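Local coordinates for protein 2-oxoadipate dioxygenase/decarboxylase (Pseudomonas putida, PDB 6W1G) that catalyses the iron(II)-dependent decarboxylation and hydroxylation of 2-oxoadipate to D-2-hydroxyglutarate in the catabolism of D-lysine, at residues Y99-F113 with F126-I138. Sequence-based numbering, arbitrary orientation.
Sequences YDLSSAGVPVHSTAF and FRVFTSLLRLELI
R127 CA makes a CA-H...O contact with F113 O (3.1 Å), and its guanidinium leads off to salt bridges with E68 and E397, close to the iron ligand H70. From here strand 127-133 runs antiparallel to 108-113. V128 and F113 exchange both backbone bonds, and V128 O also accepts from T130 OG1, the two donors arriving on opposite faces of its carbonyl plane. F129 has CG anti to its backbone N (chi1 -171°), which carries the ring across strand 108-113 to Y99 on the next strand: CE2 lies over one face of Y99, 3.6 Å from CD1, while CZ reaches S110 CB at 3.5 Å. The two rings meet obliquely and border the active site, with F129 near the bound nickel and Y99 beside the substrate-binding V402. T130 sets OG1 at the rim of the F113 ring, 3.4 Å from CD1. S131 OG and S110 OG share a hydrogen bond of 2.7 Å between directly facing residues. L132 exchanges backbone bonds with H109, whose ND1 bonds to Y98 OH. R134 N closes the ladder on P107 O at 2.8 Å; CD sits over one H109 face, and a bend at chi3 (69°) stacks the guanidinium flat on the same ring, planes 11° apart, with NH1 bonded to N425. With an alanine in place of R134, the imidazole would probably lose this stacked group, and N425 OD1 its arginine donor. In the five-stranded mixed sheet of this glyoxalase-clan protein, strand 108-114 lies between 94-100 and 127-133, which continues to 69-75; helix 78-90 packs on F113, V128 and T130, and helix 211-217 on V108 and L133.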
loop_
_atom_site.group_PDB
_atom_site.type_symbol
_atom_site.label_atom_id
_atom_site.label_comp_id
_atom_site.label_asym_id
_atom_site.label_seq_id
_atom_site.Cartn_x
_atom_site.Cartn_y
_atom_site.Cartn_z
ATOM N N TYR A 99 12.031 0.454 -0.211
ATOM C CA TYR A 99 11.970 -0.769 -1.005
ATOM C C TYR A 99 12.940 -0.595 -2.159
ATOM O O TYR A 99 12.709 0.238 -3.035
ATOM C CB TYR A 99 10.573 -1.008 -1.559
ATOM C CG TYR A 99 9.483 -1.008 -0.498
ATOM C CD1 TYR A 99 8.946 0.197 -0.033
ATOM C CD2 TYR A 99 8.990 -2.179 0.042
ATOM C CE1 TYR A 99 7.969 0.217 0.939
ATOM C CE2 TYR A 99 8.024 -2.164 1.011
ATOM C CZ TYR A 99 7.511 -0.985 1.450
ATOM O OH TYR A 99 6.544 -1.009 2.436
ATOM N N ASP A 100 14.026 -1.339 -2.163
ATOM C CA ASP A 100 15.055 -1.200 -3.190
ATOM C C ASP A 100 15.018 -2.391 -4.120
ATOM O O ASP A 100 15.347 -3.511 -3.719
ATOM C CB ASP A 100 16.400 -1.096 -2.494
ATOM C CG ASP A 100 17.533 -0.847 -3.445
ATOM O OD1 ASP A 100 17.247 -0.456 -4.588
ATOM O OD2 ASP A 100 18.681 -1.038 -3.030
ATOM N N LEU A 101 14.605 -2.150 -5.350
ATOM C CA LEU A 101 14.571 -3.212 -6.339
ATOM C C LEU A 101 15.843 -3.323 -7.163
ATOM O O LEU A 101 15.903 -4.180 -8.054
ATOM C CB LEU A 101 13.375 -3.039 -7.267
ATOM C CG LEU A 101 12.042 -3.520 -6.711
ATOM C CD1 LEU A 101 10.897 -2.899 -7.471
ATOM C CD2 LEU A 101 11.967 -5.050 -6.761
ATOM N N SER A 102 16.855 -2.483 -6.916
ATOM C CA SER A 102 18.118 -2.632 -7.636
ATOM C C SER A 102 18.661 -4.051 -7.521
ATOM O O SER A 102 19.328 -4.537 -8.440
ATOM C CB SER A 102 19.150 -1.626 -7.116
ATOM O OG SER A 102 18.670 -0.292 -7.161
ATOM N N SER A 103 18.397 -4.726 -6.400
ATOM C CA SER A 103 18.834 -6.109 -6.232
ATOM C C SER A 103 18.211 -7.017 -7.283
ATOM O O SER A 103 18.896 -7.862 -7.873
ATOM C CB SER A 103 18.450 -6.581 -4.829
ATOM O OG SER A 103 17.178 -6.080 -4.451
ATOM N N ALA A 104 16.915 -6.861 -7.526
ATOM C CA ALA A 104 16.168 -7.733 -8.421
ATOM C C ALA A 104 16.250 -7.301 -9.878
ATOM O O ALA A 104 15.465 -7.787 -10.695
ATOM C CB ALA A 104 14.699 -7.798 -7.988
ATOM N N GLY A 105 17.165 -6.398 -10.218
ATOM C CA GLY A 105 17.388 -5.982 -11.586
ATOM C C GLY A 105 16.448 -4.917 -12.116
ATOM O O GLY A 105 16.566 -4.545 -13.290
ATOM N N VAL A 106 15.507 -4.434 -11.311
ATOM C CA VAL A 106 14.588 -3.370 -11.719
ATOM C C VAL A 106 15.149 -2.026 -11.266
ATOM O O VAL A 106 15.432 -1.844 -10.070
ATOM C CB VAL A 106 13.186 -3.581 -11.126
ATOM C CG1 VAL A 106 12.209 -2.550 -11.685
ATOM C CG2 VAL A 106 12.696 -5.003 -11.381
ATOM N N PRO A 107 15.317 -1.052 -12.166
ATOM C CA PRO A 107 16.055 0.180 -11.818
ATOM C C PRO A 107 15.204 1.228 -11.093
ATOM O O PRO A 107 15.108 2.384 -11.514
ATOM C CB PRO A 107 16.533 0.662 -13.195
ATOM C CG PRO A 107 15.434 0.249 -14.113
ATOM C CD PRO A 107 15.017 -1.120 -13.609
ATOM N N VAL A 108 14.607 0.828 -9.964
ATOM C CA VAL A 108 13.834 1.733 -9.133
ATOM C C VAL A 108 14.118 1.471 -7.652
ATOM O O VAL A 108 14.527 0.379 -7.249
ATOM C CB VAL A 108 12.295 1.656 -9.349
ATOM C CG1 VAL A 108 11.871 2.020 -10.779
ATOM C CG2 VAL A 108 11.759 0.283 -8.956
ATOM N N HIS A 109 13.841 2.495 -6.834
ATOM C CA HIS A 109 13.685 2.319 -5.388
ATOM C C HIS A 109 12.530 3.208 -4.948
ATOM O O HIS A 109 12.211 4.192 -5.630
ATOM C CB HIS A 109 14.978 2.506 -4.589
ATOM C CG HIS A 109 15.749 3.745 -4.841
ATOM N ND1 HIS A 109 16.861 4.017 -4.081
ATOM C CD2 HIS A 109 15.639 4.746 -5.742
ATOM C CE1 HIS A 109 17.429 5.124 -4.533
ATOM N NE2 HIS A 109 16.713 5.586 -5.536
ATOM N N SER A 110 11.908 2.852 -3.817
ATOM C CA SER A 110 10.566 3.341 -3.549
ATOM C C SER A 110 10.298 3.513 -2.066
ATOM O O SER A 110 10.967 2.948 -1.191
ATOM C CB SER A 110 9.535 2.326 -4.076
ATOM O OG SER A 110 9.879 1.902 -5.365
ATOM N N THR A 111 9.246 4.302 -1.803
ATOM C CA THR A 111 8.648 4.434 -0.478
ATOM C C THR A 111 7.146 4.434 -0.661
ATOM O O THR A 111 6.661 4.483 -1.784
ATOM C CB THR A 111 9.111 5.721 0.218
ATOM O OG1 THR A 111 8.701 5.720 1.593
ATOM C CG2 THR A 111 8.572 6.955 -0.415
ATOM N N ALA A 112 6.392 4.385 0.432
ATOM C CA ALA A 112 4.952 4.572 0.335
ATOM C C ALA A 112 4.541 5.773 1.185
ATOM O O ALA A 112 4.892 5.857 2.357
ATOM C CB ALA A 112 4.166 3.358 0.772
ATOM N N PHE A 113 3.760 6.657 0.603
ATOM C CA PHE A 113 3.216 7.792 1.329
ATOM C C PHE A 113 1.876 7.370 1.932
ATOM O O PHE A 113 1.003 6.872 1.204
ATOM C CB PHE A 113 3.061 9.011 0.410
ATOM C CG PHE A 113 4.381 9.544 -0.054
ATOM C CD1 PHE A 113 4.937 9.141 -1.264
ATOM C CD2 PHE A 113 5.057 10.493 0.690
ATOM C CE1 PHE A 113 6.148 9.676 -1.691
ATOM C CE2 PHE A 113 6.244 11.011 0.261
ATOM C CZ PHE A 113 6.791 10.593 -0.942
ATOM N N PHE A 126 -5.661 5.513 2.526
ATOM C CA PHE A 126 -5.046 5.620 1.200
ATOM C C PHE A 126 -3.542 5.724 1.300
ATOM O O PHE A 126 -3.013 6.508 2.098
ATOM C CB PHE A 126 -5.618 6.838 0.482
ATOM C CG PHE A 126 -5.191 6.992 -0.921
ATOM C CD1 PHE A 126 -5.493 6.020 -1.861
ATOM C CD2 PHE A 126 -4.523 8.132 -1.335
ATOM C CE1 PHE A 126 -5.124 6.182 -3.198
ATOM C CE2 PHE A 126 -4.182 8.315 -2.655
ATOM C CZ PHE A 126 -4.481 7.331 -3.589
ATOM N N ARG A 127 -2.859 4.996 0.434
ATOM C CA ARG A 127 -1.396 5.058 0.327
ATOM C C ARG A 127 -1.028 5.178 -1.138
ATOM O O ARG A 127 -1.762 4.697 -1.991
ATOM C CB ARG A 127 -0.609 3.821 0.813
ATOM C CG ARG A 127 -1.091 3.112 2.004
ATOM C CD ARG A 127 -1.869 1.879 1.604
ATOM N NE ARG A 127 -2.317 1.228 2.772
ATOM C CZ ARG A 127 -3.486 0.579 2.885
ATOM N NH1 ARG A 127 -3.857 0.037 4.003
ATOM N NH2 ARG A 127 -4.300 0.469 1.831
ATOM N N VAL A 128 0.123 5.812 -1.403
ATOM C CA VAL A 128 0.660 5.860 -2.746
ATOM C C VAL A 128 2.085 5.334 -2.717
ATOM O O VAL A 128 2.993 5.993 -2.172
ATOM C CB VAL A 128 0.580 7.213 -3.423
ATOM C CG1 VAL A 128 1.214 7.117 -4.833
ATOM C CG2 VAL A 128 -0.854 7.669 -3.518
ATOM N N PHE A 129 2.280 4.138 -3.280
ATOM C CA PHE A 129 3.599 3.538 -3.450
ATOM C C PHE A 129 4.291 4.273 -4.587
ATOM O O PHE A 129 3.751 4.332 -5.697
ATOM C CB PHE A 129 3.433 2.065 -3.798
ATOM C CG PHE A 129 4.707 1.276 -3.784
ATOM C CD1 PHE A 129 5.477 1.112 -4.923
ATOM C CD2 PHE A 129 5.167 0.721 -2.608
ATOM C CE1 PHE A 129 6.639 0.376 -4.873
ATOM C CE2 PHE A 129 6.342 -0.018 -2.575
ATOM C CZ PHE A 129 7.066 -0.180 -3.696
ATOM N N THR A 130 5.411 4.920 -4.289
ATOM C CA THR A 130 6.058 5.868 -5.179
ATOM C C THR A 130 7.477 5.403 -5.453
ATOM O O THR A 130 8.315 5.336 -4.544
ATOM C CB THR A 130 6.056 7.241 -4.552
ATOM O OG1 THR A 130 4.713 7.631 -4.274
ATOM C CG2 THR A 130 6.681 8.288 -5.466
ATOM N N SER A 131 7.762 5.117 -6.728
ATOM C CA SER A 131 9.093 4.675 -7.135
ATOM C C SER A 131 9.832 5.797 -7.827
ATOM O O SER A 131 9.233 6.567 -8.581
ATOM C CB SER A 131 8.971 3.489 -8.084
ATOM O OG SER A 131 8.298 2.390 -7.508
ATOM N N LEU A 132 11.128 5.858 -7.564
ATOM C CA LEU A 132 12.014 6.756 -8.270
ATOM C C LEU A 132 12.925 5.933 -9.176
ATOM O O LEU A 132 13.632 5.032 -8.714
ATOM C CB LEU A 132 12.836 7.542 -7.253
ATOM C CG LEU A 132 13.943 8.369 -7.866
ATOM C CD1 LEU A 132 13.473 9.459 -8.824
ATOM C CD2 LEU A 132 14.781 9.010 -6.753
ATOM N N LEU A 133 12.871 6.236 -10.473
ATOM C CA LEU A 133 13.734 5.610 -11.457
ATOM C C LEU A 133 15.187 5.986 -11.191
ATOM O O LEU A 133 15.499 7.142 -10.898
ATOM C CB LEU A 133 13.319 6.114 -12.838
ATOM C CG LEU A 133 13.998 5.493 -14.058
ATOM C CD1 LEU A 133 13.513 4.082 -14.270
ATOM C CD2 LEU A 133 13.716 6.372 -15.290
ATOM N N ARG A 134 16.084 5.003 -11.307
ATOM C CA ARG A 134 17.521 5.220 -11.167
ATOM C C ARG A 134 18.144 5.161 -12.554
ATOM O O ARG A 134 18.040 4.138 -13.243
ATOM C CB ARG A 134 18.148 4.181 -10.240
ATOM C CG ARG A 134 17.473 4.143 -8.871
ATOM C CD ARG A 134 18.372 3.525 -7.801
ATOM N NE ARG A 134 19.511 4.387 -7.488
ATOM C CZ ARG A 134 20.488 4.053 -6.659
ATOM N NH1 ARG A 134 20.458 2.869 -6.077
ATOM N NH2 ARG A 134 21.495 4.894 -6.402
ATOM N N LEU A 135 18.749 6.258 -12.968
ATOM C CA LEU A 135 19.351 6.279 -14.294
ATOM C C LEU A 135 20.791 5.787 -14.339
ATOM O O LEU A 135 21.286 5.480 -15.435
ATOM C CB LEU A 135 19.289 7.685 -14.883
ATOM C CG LEU A 135 17.882 8.178 -15.182
ATOM C CD1 LEU A 135 17.982 9.529 -15.878
ATOM C CD2 LEU A 135 17.080 7.199 -16.023
ATOM N N GLU A 136 21.483 5.711 -13.201
ATOM C CA GLU A 136 22.885 5.301 -13.234
ATOM C C GLU A 136 23.021 3.874 -13.740
ATOM O O GLU A 136 23.985 3.537 -14.436
ATOM C CB GLU A 136 23.514 5.389 -11.844
ATOM C CG GLU A 136 23.480 6.748 -11.219
ATOM C CD GLU A 136 22.187 7.004 -10.468
ATOM O OE1 GLU A 136 21.320 6.104 -10.432
ATOM O OE2 GLU A 136 22.049 8.109 -9.913
ATOM N N LEU A 137 22.068 3.017 -13.390
ATOM C CA LEU A 137 22.101 1.608 -13.752
ATOM C C LEU A 137 21.928 1.384 -15.243
ATOM O O LEU A 137 21.983 0.231 -15.681
ATOM C CB LEU A 137 21.038 0.850 -12.950
ATOM C CG LEU A 137 21.198 0.982 -11.434
ATOM C CD1 LEU A 137 19.877 0.725 -10.715
ATOM C CD2 LEU A 137 22.287 0.048 -10.890
ATOM N N ILE A 138 21.732 2.444 -16.023
ATOM C CA ILE A 138 21.745 2.344 -17.480
ATOM C C ILE A 138 23.193 2.403 -17.943
ATOM O O ILE A 138 23.890 3.396 -17.704
ATOM C CB ILE A 138 20.921 3.473 -18.115
ATOM C CG1 ILE A 138 19.497 3.458 -17.565
ATOM C CG2 ILE A 138 20.915 3.344 -19.635
ATOM C CD1 ILE A 138 18.609 4.537 -18.144
#